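Local coordinates for uncharacterized oxidoreductase yvaA (Bacillus subtilis subsp. subtilis, PDB 3GDO), which catalyses the reversible NADPH-dependent reduction of scyllo-inosose to scyllo-inositol and cannot use NADH in place of NADPH, at residues B[6-12]-B[66-72]; B[145-151]-B[221-226]; B[155-160]-B[204-208]. All coordinates share one frame; numbering follows the deposited sequence.

Contact 1 (B[6-12]-B[66-72]); sequences IKVGILG and IELVIVT
Backbone hydrogen bonds join strand 6-11 to strand 68-71 in parallel, and the bonding runs on to Thr-72. Gly-9 is bonded on both its N and its O: N gives to Leu-68 O at 2.9 Å, and O takes the N-H of Ile-70. Leu-11 N follows with a bond to Ile-70 O at 2.8 Å. At the start of the pairing, Lys-7 O accepts two N-H groups, those of Glu-67 and Leu-68.

Side-chain polar bonds close both ends. The Glu-67 carboxylate reaches back to Lys-7 N, 3.0 Å from OE1. The N-H meets the anti side of that oxygen, 21° out of the carboxylate plane. The other oxygen, OE2, makes a salt bridge with Arg-314 of helix 303-315. At the far end Leu-11 O is held twice by Thr-72, by its backbone N and by its hydroxyl. A chi1 of 78° sets OG1 between the backbone N and the carbonyl carbon, 2.6 Å from Leu-11 O.

This is the centre of the Rossmann fold: strands 6-11 and 68-71 are first and fourth in chain order, and the central pair of the six-stranded parallel sheet. Gly-12 follows the first strand and opens a GxGxxG pattern, consistent with the dinucleotide-binding turn of this fold.

Apolar contacts lie on both faces. On the face of Val-8, Ile-10, Leu-68 and Ile-70, Val-8 CG1 meets Ile-70 CG1 at 3.8 Å, and helix 303-315 covers Ile-70 with Tyr-306. On the other face the Leu-11 branch point CG sits 3.6 Å from Val-69 CG1. The Leu-11 and Val-71 side chains lie side by side, CD1 4.1 Å from CG2. Helix 78-87 packs over Leu-11, Val-69 and Val-71.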
loop_
_atom_site.group_PDB
_atom_site.type_symbol
_atom_site.label_atom_id
_atom_site.label_comp_id
_atom_site.label_asym_id
_atom_site.label_seq_id
_atom_site.Cartn_x
_atom_site.Cartn_y
_atom_site.Cartn_z
ATOM N N ILE B 6 -11.698 35.326 24.768
ATOM C CA ILE B 6 -11.610 35.652 23.361
ATOM C C ILE B 6 -13.027 35.588 22.814
ATOM O O ILE B 6 -13.711 34.561 22.970
ATOM C CB ILE B 6 -10.639 34.670 22.632
ATOM C CG1 ILE B 6 -9.221 34.817 23.227
ATOM C CG2 ILE B 6 -10.645 34.907 21.137
ATOM C CD1 ILE B 6 -8.206 33.867 22.679
ATOM N N LYS B 7 -13.464 36.687 22.201
ATOM C CA LYS B 7 -14.824 36.824 21.687
ATOM C C LYS B 7 -14.872 36.215 20.310
ATOM O O LYS B 7 -14.225 36.690 19.392
ATOM C CB LYS B 7 -15.280 38.313 21.612
ATOM C CG LYS B 7 -15.204 39.122 22.922
ATOM C CD LYS B 7 -15.771 38.330 24.093
ATOM C CE LYS B 7 -15.774 39.187 25.381
ATOM N NZ LYS B 7 -14.459 39.122 26.070
ATOM N N VAL B 8 -15.696 35.192 20.162
ATOM C CA VAL B 8 -15.731 34.416 18.916
ATOM C C VAL B 8 -17.008 34.662 18.136
ATOM O O VAL B 8 -18.080 34.731 18.719
ATOM C CB VAL B 8 -15.603 32.905 19.237
ATOM C CG1 VAL B 8 -15.653 32.034 17.954
ATOM C CG2 VAL B 8 -14.335 32.662 20.074
ATOM N N GLY B 9 -16.867 34.795 16.821
ATOM C CA GLY B 9 -17.988 34.697 15.886
ATOM C C GLY B 9 -17.842 33.441 15.018
ATOM O O GLY B 9 -16.772 33.210 14.416
ATOM N N ILE B 10 -18.887 32.608 14.978
ATOM C CA ILE B 10 -18.880 31.387 14.136
ATOM C C ILE B 10 -19.697 31.550 12.862
ATOM O O ILE B 10 -20.891 31.858 12.911
ATOM C CB ILE B 10 -19.368 30.140 14.891
ATOM C CG1 ILE B 10 -18.578 29.959 16.177
ATOM C CG2 ILE B 10 -19.268 28.867 13.979
ATOM C CD1 ILE B 10 -19.156 28.904 17.121
ATOM N N LEU B 11 -19.058 31.366 11.718
ATOM C CA LEU B 11 -19.772 31.478 10.464
ATOM C C LEU B 11 -20.324 30.106 10.048
ATOM O O LEU B 11 -19.565 29.215 9.704
ATOM C CB LEU B 11 -18.890 32.044 9.357
ATOM C CG LEU B 11 -18.307 33.457 9.476
ATOM C CD1 LEU B 11 -17.809 33.898 8.087
ATOM C CD2 LEU B 11 -19.321 34.478 10.044
ATOM N N GLY B 12 -21.655 29.961 10.104
ATOM C CA GLY B 12 -22.321 28.703 9.692
ATOM C C GLY B 12 -22.514 27.789 10.880
ATOM O O GLY B 12 -21.639 27.662 11.726
ATOM N N ILE B 66 -15.630 41.552 18.354
ATOM C CA ILE B 66 -15.302 40.217 17.821
ATOM C C ILE B 66 -13.808 40.118 17.470
ATOM O O ILE B 66 -13.318 40.922 16.680
ATOM C CB ILE B 66 -16.135 39.904 16.566
ATOM C CG1 ILE B 66 -17.634 39.825 16.917
ATOM C CG2 ILE B 66 -15.645 38.601 15.881
ATOM C CD1 ILE B 66 -18.013 38.718 17.916
ATOM N N GLU B 67 -13.112 39.138 18.043
ATOM C CA GLU B 67 -11.658 38.990 17.827
ATOM C C GLU B 67 -11.259 37.836 16.870
ATOM O O GLU B 67 -10.306 37.970 16.072
ATOM C CB GLU B 67 -10.971 38.786 19.159
ATOM C CG GLU B 67 -11.367 39.854 20.203
ATOM C CD GLU B 67 -10.778 39.555 21.517
ATOM O OE1 GLU B 67 -11.403 38.853 22.358
ATOM O OE2 GLU B 67 -9.639 39.982 21.708
ATOM N N LEU B 68 -11.982 36.713 16.997
ATOM C CA LEU B 68 -11.738 35.492 16.187
ATOM C C LEU B 68 -13.025 35.044 15.475
ATOM O O LEU B 68 -14.081 34.947 16.110
ATOM C CB LEU B 68 -11.184 34.347 17.060
ATOM C CG LEU B 68 -10.937 32.974 16.397
ATOM C CD1 LEU B 68 -9.848 33.019 15.369
ATOM C CD2 LEU B 68 -10.609 31.930 17.445
ATOM N N VAL B 69 -12.917 34.825 14.163
ATOM C CA VAL B 69 -13.999 34.250 13.349
ATOM C C VAL B 69 -13.606 32.799 12.960
ATOM O O VAL B 69 -12.472 32.554 12.489
ATOM C CB VAL B 69 -14.228 35.073 12.066
ATOM C CG1 VAL B 69 -15.366 34.479 11.225
ATOM C CG2 VAL B 69 -14.570 36.518 12.412
ATOM N N ILE B 70 -14.525 31.856 13.193
ATOM C CA ILE B 70 -14.400 30.472 12.655
ATOM C C ILE B 70 -15.188 30.339 11.349
ATOM O O ILE B 70 -16.391 30.570 11.306
ATOM C CB ILE B 70 -14.894 29.439 13.666
ATOM C CG1 ILE B 70 -14.465 29.818 15.092
ATOM C CG2 ILE B 70 -14.476 28.012 13.252
ATOM C CD1 ILE B 70 -12.955 29.707 15.400
ATOM N N VAL B 71 -14.509 30.046 10.261
ATOM C CA VAL B 71 -15.215 29.948 8.998
ATOM C C VAL B 71 -15.595 28.476 8.696
ATOM O O VAL B 71 -14.743 27.637 8.445
ATOM C CB VAL B 71 -14.450 30.600 7.850
ATOM C CG1 VAL B 71 -15.273 30.540 6.575
ATOM C CG2 VAL B 71 -14.145 32.072 8.203
ATOM N N THR B 72 -16.886 28.181 8.798
ATOM C CA THR B 72 -17.380 26.877 8.392
ATOM C C THR B 72 -18.375 26.970 7.200
ATOM O O THR B 72 -19.041 26.012 6.898
ATOM C CB THR B 72 -18.021 26.123 9.568
ATOM O OG1 THR B 72 -19.315 26.660 9.792
ATOM C CG2 THR B 72 -17.141 26.199 10.869
#

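Contact 2 (B[145-151]-B[221-226]); sequences DINTYQV and KLQAIL
With CG anti to the backbone N in both residues (chi1 -173° in Asp-145, -179° in Lys-221), the two charged side chains meet at about a right angle. The lysine is extended to its tip, and NZ lies 2.8 Å from Asp-145 OD2 in a salt bridge that uses the syn lone pair.

Beyond this pair, strands 146-152 and 222-228 run parallel within the large mixed sheet of the C-terminal alpha/beta domain. Tyr-149 forms two of the rungs: its N donates to Gln-223 O, and its O receives Ile-225 N at 2.7 Å. Asn-147 and Thr-148 both face His-242 on the next strand as a classic beta bulge. Gln-223 N comes to Asn-147 O from above the carbonyl plane, 38° out of it.

On the face of Tyr-149 and Val-151, the Tyr-149 ring offers its edge to Ala-224 CB and packs edge-to-face with Phe-190 of helix 174-190. On this face too, Val-151 CB touches Leu-226 CD2 at 3.7 Å. The opposite face meets the second subunit, where Gln-150 packs on Tyr-227 of that chain. The Gln-150 and Ile-225 side chains lie side by side there, with Gln-150 CG 3.8 Å from Ile-225 CB.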
loop_
_atom_site.group_PDB
_atom_site.type_symbol
_atom_site.label_atom_id
_atom_site.label_comp_id
_atom_site.label_asym_id
_atom_site.label_seq_id
_atom_site.Cartn_x
_atom_site.Cartn_y
_atom_site.Cartn_z
ATOM N N ASP B 145 15.019 6.708 11.634
ATOM C CA ASP B 145 15.367 6.624 10.224
ATOM C C ASP B 145 14.239 5.884 9.489
ATOM O O ASP B 145 14.417 4.760 9.017
ATOM C CB ASP B 145 16.719 5.925 10.032
ATOM C CG ASP B 145 17.217 5.968 8.563
ATOM O OD1 ASP B 145 16.957 6.964 7.845
ATOM O OD2 ASP B 145 17.877 4.994 8.108
ATOM N N ILE B 146 13.076 6.508 9.462
ATOM C CA ILE B 146 11.905 5.930 8.817
ATOM C C ILE B 146 12.205 5.874 7.326
ATOM O O ILE B 146 12.686 6.867 6.757
ATOM C CB ILE B 146 10.638 6.747 9.133
ATOM C CG1 ILE B 146 10.241 6.489 10.592
ATOM C CG2 ILE B 146 9.502 6.375 8.171
ATOM C CD1 ILE B 146 9.254 7.551 11.184
ATOM N N ASN B 147 11.984 4.702 6.715
ATOM C CA ASN B 147 12.269 4.559 5.286
ATOM C C ASN B 147 10.990 4.424 4.445
ATOM O O ASN B 147 10.993 4.693 3.254
ATOM C CB ASN B 147 13.251 3.392 5.034
ATOM C CG ASN B 147 12.687 2.041 5.447
ATOM O OD1 ASN B 147 11.735 1.530 4.831
ATOM N ND2 ASN B 147 13.265 1.450 6.476
ATOM N N THR B 148 9.909 3.985 5.081
ATOM C CA THR B 148 8.639 3.769 4.390
ATOM C C THR B 148 7.508 4.183 5.321
ATOM O O THR B 148 7.456 3.755 6.514
ATOM C CB THR B 148 8.445 2.269 3.986
ATOM O OG1 THR B 148 9.546 1.830 3.202
ATOM C CG2 THR B 148 7.203 2.072 3.143
ATOM N N TYR B 149 6.561 4.949 4.773
ATOM C CA TYR B 149 5.476 5.538 5.589
ATOM C C TYR B 149 4.202 5.447 4.776
ATOM O O TYR B 149 4.012 6.190 3.787
ATOM C CB TYR B 149 5.819 7.019 5.933
ATOM C CG TYR B 149 4.761 7.726 6.772
ATOM C CD1 TYR B 149 4.725 7.583 8.168
ATOM C CD2 TYR B 149 3.816 8.572 6.176
ATOM C CE1 TYR B 149 3.753 8.241 8.943
ATOM C CE2 TYR B 149 2.860 9.255 6.933
ATOM C CZ TYR B 149 2.819 9.078 8.303
ATOM O OH TYR B 149 1.854 9.737 9.017
ATOM N N GLN B 150 3.353 4.497 5.136
ATOM C CA GLN B 150 2.212 4.132 4.263
ATOM C C GLN B 150 0.954 4.292 5.047
ATOM O O GLN B 150 0.810 3.703 6.136
ATOM C CB GLN B 150 2.300 2.673 3.789
ATOM C CG GLN B 150 3.418 2.429 2.809
ATOM C CD GLN B 150 3.552 0.948 2.414
ATOM O OE1 GLN B 150 3.100 0.045 3.144
ATOM N NE2 GLN B 150 4.207 0.696 1.266
ATOM N N VAL B 151 0.054 5.109 4.519
ATOM C CA VAL B 151 -1.168 5.453 5.264
ATOM C C VAL B 151 -2.355 5.183 4.366
ATOM O O VAL B 151 -2.357 5.599 3.179
ATOM C CB VAL B 151 -1.173 6.962 5.739
ATOM C CG1 VAL B 151 -2.337 7.217 6.646
ATOM C CG2 VAL B 151 0.140 7.275 6.463
ATOM N N LYS B 221 15.318 8.337 -0.133
ATOM C CA LYS B 221 15.344 7.036 0.499
ATOM C C LYS B 221 13.964 6.750 1.131
ATOM O O LYS B 221 13.438 5.628 1.018
ATOM C CB LYS B 221 16.448 6.988 1.538
ATOM C CG LYS B 221 16.541 5.637 2.227
ATOM C CD LYS B 221 17.602 5.656 3.337
ATOM C CE LYS B 221 17.365 4.488 4.293
ATOM N NZ LYS B 221 18.367 4.465 5.389
ATOM N N LEU B 222 13.399 7.768 1.773
ATOM C CA LEU B 222 12.055 7.716 2.366
ATOM C C LEU B 222 10.963 7.817 1.292
ATOM O O LEU B 222 10.974 8.735 0.431
ATOM C CB LEU B 222 11.869 8.833 3.401
ATOM C CG LEU B 222 10.463 9.128 3.963
ATOM C CD1 LEU B 222 9.884 7.865 4.626
ATOM C CD2 LEU B 222 10.446 10.320 4.971
ATOM N N GLN B 223 10.019 6.869 1.338
ATOM C CA GLN B 223 8.859 6.900 0.408
ATOM C C GLN B 223 7.606 6.950 1.247
ATOM O O GLN B 223 7.442 6.127 2.170
ATOM C CB GLN B 223 8.840 5.684 -0.533
ATOM C CG GLN B 223 10.051 5.620 -1.457
ATOM C CD GLN B 223 9.990 6.698 -2.537
ATOM O OE1 GLN B 223 8.972 6.894 -3.184
ATOM N NE2 GLN B 223 11.086 7.427 -2.703
ATOM N N ALA B 224 6.773 7.951 0.993
ATOM C CA ALA B 224 5.541 8.145 1.762
ATOM C C ALA B 224 4.442 7.814 0.786
ATOM O O ALA B 224 4.427 8.366 -0.336
ATOM C CB ALA B 224 5.416 9.598 2.269
ATOM N N ILE B 225 3.544 6.895 1.175
ATOM C CA ILE B 225 2.532 6.403 0.239
ATOM C C ILE B 225 1.190 6.684 0.899
ATOM O O ILE B 225 0.962 6.199 2.008
ATOM C CB ILE B 225 2.637 4.862 -0.005
ATOM C CG1 ILE B 225 4.029 4.390 -0.475
ATOM C CG2 ILE B 225 1.443 4.348 -0.877
ATOM C CD1 ILE B 225 4.565 5.005 -1.692
ATOM N N LEU B 226 0.306 7.438 0.237
ATOM C CA LEU B 226 -0.961 7.850 0.869
ATOM C C LEU B 226 -2.077 7.507 -0.078
ATOM O O LEU B 226 -2.044 7.905 -1.257
ATOM C CB LEU B 226 -0.999 9.355 1.152
ATOM C CG LEU B 226 0.175 9.921 1.940
ATOM C CD1 LEU B 226 0.196 11.456 1.797
ATOM C CD2 LEU B 226 0.073 9.505 3.398
#

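Contact 3 (B[155-160]-B[204-208]); sequences RYRPEV and RENAE
A type I beta turn from Arg-204 to Ala-207 faces the irregular backbone of Arg-157 to Val-160, with Val-160 CA 6.2 Å from Ala-207 CA. The contact joins two surface loops of the C-terminal alpha/beta domain, one after strand 146-152 and the other between strands 195-201 and 212-219.

Arg-204 carries most of it. Its chain bends at chi3 (-53°), which turns the guanidinium toward the other loop. NH1 gives a hydrogen bond to Arg-157 O at 2.8 Å, in the carbonyl plane and close to the guanidinium plane. NE forms a salt bridge with Asp-211, so two sites on the group fix its rotation.

The faces of this guanidinium meet different neighbours. Arg-155 NH1 lies over one face, 3.4 Å from Arg-204 NH2, with the two planes 55° apart. Both atoms are donors and make no bond to each other. Arg-155 NE bonds to Ser-230 OG. The Arg-155 side chain also touches Asp-211, which probably eases the meeting of like charges.

Val-160 points toward the turn. Its CG2 touches Ala-207 CA and Arg-204 CB, both at 3.9 Å, and sits over the centre of the other Arg-204 guanidinium face.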
loop_
_atom_site.group_PDB
_atom_site.type_symbol
_atom_site.label_atom_id
_atom_site.label_comp_id
_atom_site.label_asym_id
_atom_site.label_seq_id
_atom_site.Cartn_x
_atom_site.Cartn_y
_atom_site.Cartn_z
ATOM N N ARG B 155 -13.048 3.958 2.731
ATOM C CA ARG B 155 -14.393 3.837 3.268
ATOM C C ARG B 155 -15.158 2.819 2.391
ATOM O O ARG B 155 -14.703 2.470 1.297
ATOM C CB ARG B 155 -15.080 5.205 3.269
ATOM C CG ARG B 155 -15.368 5.710 1.861
ATOM C CD ARG B 155 -15.643 7.229 1.763
ATOM N NE ARG B 155 -15.675 7.569 0.342
ATOM C CZ ARG B 155 -16.476 8.477 -0.219
ATOM N NH1 ARG B 155 -16.424 8.669 -1.532
ATOM N NH2 ARG B 155 -17.306 9.202 0.524
ATOM N N TYR B 156 -16.314 2.371 2.868
ATOM C CA TYR B 156 -17.227 1.559 2.048
ATOM C C TYR B 156 -18.485 2.373 1.766
ATOM O O TYR B 156 -19.370 2.443 2.576
ATOM C CB TYR B 156 -17.598 0.230 2.731
ATOM C CG TYR B 156 -18.404 -0.695 1.813
ATOM C CD1 TYR B 156 -17.804 -1.290 0.686
ATOM C CD2 TYR B 156 -19.757 -0.940 2.047
ATOM C CE1 TYR B 156 -18.519 -2.108 -0.153
ATOM C CE2 TYR B 156 -20.485 -1.783 1.195
ATOM C CZ TYR B 156 -19.852 -2.360 0.115
ATOM O OH TYR B 156 -20.546 -3.184 -0.728
ATOM N N ARG B 157 -18.533 2.996 0.599
ATOM C CA ARG B 157 -19.675 3.807 0.206
ATOM C C ARG B 157 -19.871 3.577 -1.290
ATOM O O ARG B 157 -19.575 4.421 -2.109
ATOM C CB ARG B 157 -19.452 5.287 0.571
ATOM C CG ARG B 157 -19.791 5.623 2.038
ATOM C CD ARG B 157 -19.183 6.948 2.464
ATOM N NE ARG B 157 -19.600 7.383 3.801
ATOM C CZ ARG B 157 -18.989 7.036 4.927
ATOM N NH1 ARG B 157 -17.949 6.231 4.887
ATOM N NH2 ARG B 157 -19.424 7.487 6.098
ATOM N N PRO B 158 -20.357 2.363 -1.649
ATOM C CA PRO B 158 -20.445 1.918 -3.048
ATOM C C PRO B 158 -21.475 2.683 -3.871
ATOM O O PRO B 158 -21.354 2.767 -5.084
ATOM C CB PRO B 158 -20.845 0.447 -2.914
ATOM C CG PRO B 158 -21.560 0.370 -1.631
ATOM C CD PRO B 158 -20.938 1.360 -0.724
ATOM N N GLU B 159 -22.460 3.258 -3.196
ATOM C CA GLU B 159 -23.515 4.038 -3.830
ATOM C C GLU B 159 -23.128 5.532 -3.793
ATOM O O GLU B 159 -22.814 6.089 -2.716
ATOM C CB GLU B 159 -24.822 3.811 -3.061
ATOM C CG GLU B 159 -26.084 4.029 -3.857
ATOM C CD GLU B 159 -26.655 2.723 -4.349
ATOM O OE1 GLU B 159 -27.820 2.412 -3.994
ATOM O OE2 GLU B 159 -25.927 1.994 -5.068
ATOM N N VAL B 160 -23.119 6.163 -4.964
ATOM C CA VAL B 160 -22.784 7.579 -5.059
ATOM C C VAL B 160 -23.938 8.391 -4.449
ATOM O O VAL B 160 -25.046 8.356 -4.984
ATOM C CB VAL B 160 -22.505 7.984 -6.536
ATOM C CG1 VAL B 160 -22.279 9.486 -6.673
ATOM C CG2 VAL B 160 -21.292 7.214 -7.080
ATOM N N ARG B 204 -16.245 4.477 -8.641
ATOM C CA ARG B 204 -17.636 4.051 -8.509
ATOM C C ARG B 204 -18.418 4.241 -9.807
ATOM O O ARG B 204 -18.093 5.115 -10.632
ATOM C CB ARG B 204 -18.322 4.713 -7.323
ATOM C CG ARG B 204 -17.845 4.143 -5.997
ATOM C CD ARG B 204 -18.373 4.952 -4.836
ATOM N NE ARG B 204 -18.071 6.377 -4.973
ATOM C CZ ARG B 204 -18.542 7.324 -4.169
ATOM N NH1 ARG B 204 -19.338 7.011 -3.148
ATOM N NH2 ARG B 204 -18.237 8.586 -4.397
ATOM N N GLU B 205 -19.441 3.397 -9.959
ATOM C CA GLU B 205 -20.191 3.239 -11.202
ATOM C C GLU B 205 -20.625 4.548 -11.871
ATOM O O GLU B 205 -20.342 4.768 -13.062
ATOM C CB GLU B 205 -21.404 2.318 -10.991
ATOM C CG GLU B 205 -21.678 1.434 -12.216
ATOM C CD GLU B 205 -23.172 1.125 -12.411
ATOM O OE1 GLU B 205 -23.825 0.625 -11.457
ATOM O OE2 GLU B 205 -23.695 1.391 -13.518
ATOM N N ASN B 206 -21.301 5.416 -11.131
ATOM C CA ASN B 206 -21.764 6.661 -11.745
ATOM C C ASN B 206 -21.071 7.920 -11.210
ATOM O O ASN B 206 -21.622 9.012 -11.296
ATOM C CB ASN B 206 -23.287 6.766 -11.599
ATOM C CG ASN B 206 -24.022 5.739 -12.459
ATOM O OD1 ASN B 206 -24.522 4.726 -11.955
ATOM N ND2 ASN B 206 -24.046 5.978 -13.767
ATOM N N ALA B 207 -19.857 7.756 -10.685
ATOM C CA ALA B 207 -19.170 8.799 -9.901
ATOM C C ALA B 207 -18.853 10.114 -10.640
ATOM O O ALA B 207 -18.296 10.098 -11.736
ATOM C CB ALA B 207 -17.884 8.222 -9.265
ATOM N N GLU B 208 -19.173 11.236 -9.987
ATOM C CA GLU B 208 -18.890 12.588 -10.491
ATOM C C GLU B 208 -17.514 13.076 -10.059
ATOM O O GLU B 208 -16.787 13.719 -10.823
ATOM C CB GLU B 208 -19.911 13.585 -9.926
ATOM C CG GLU B 208 -21.359 13.386 -10.376
ATOM C CD GLU B 208 -21.565 13.735 -11.857
ATOM O OE1 GLU B 208 -21.224 12.889 -12.730
ATOM O OE2 GLU B 208 -22.070 14.859 -12.137
#

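How the contacts relate
Contact 1 belongs to the Rossmann domain, whereas contacts 2 and 3 both belong to the C-terminal alpha/beta domain. Contact 1 closes along the chain before either of the others opens. Its centre lies about 38 Å from that of contact 2, on the opposite side of the chain's centre, and its nearest atoms are about 18 Å from those of contact 3. Contact 3 is nested in the loop that contact 2 closes, with centres about 29 Å apart. Contact 1 ends at Gly-12, the first glycine of the probable NADP-binding turn. Contact 2 borders the second subunit along one face. Segment 155-160 reaches that subunit through Tyr-156, which takes no part in contact 3 itself.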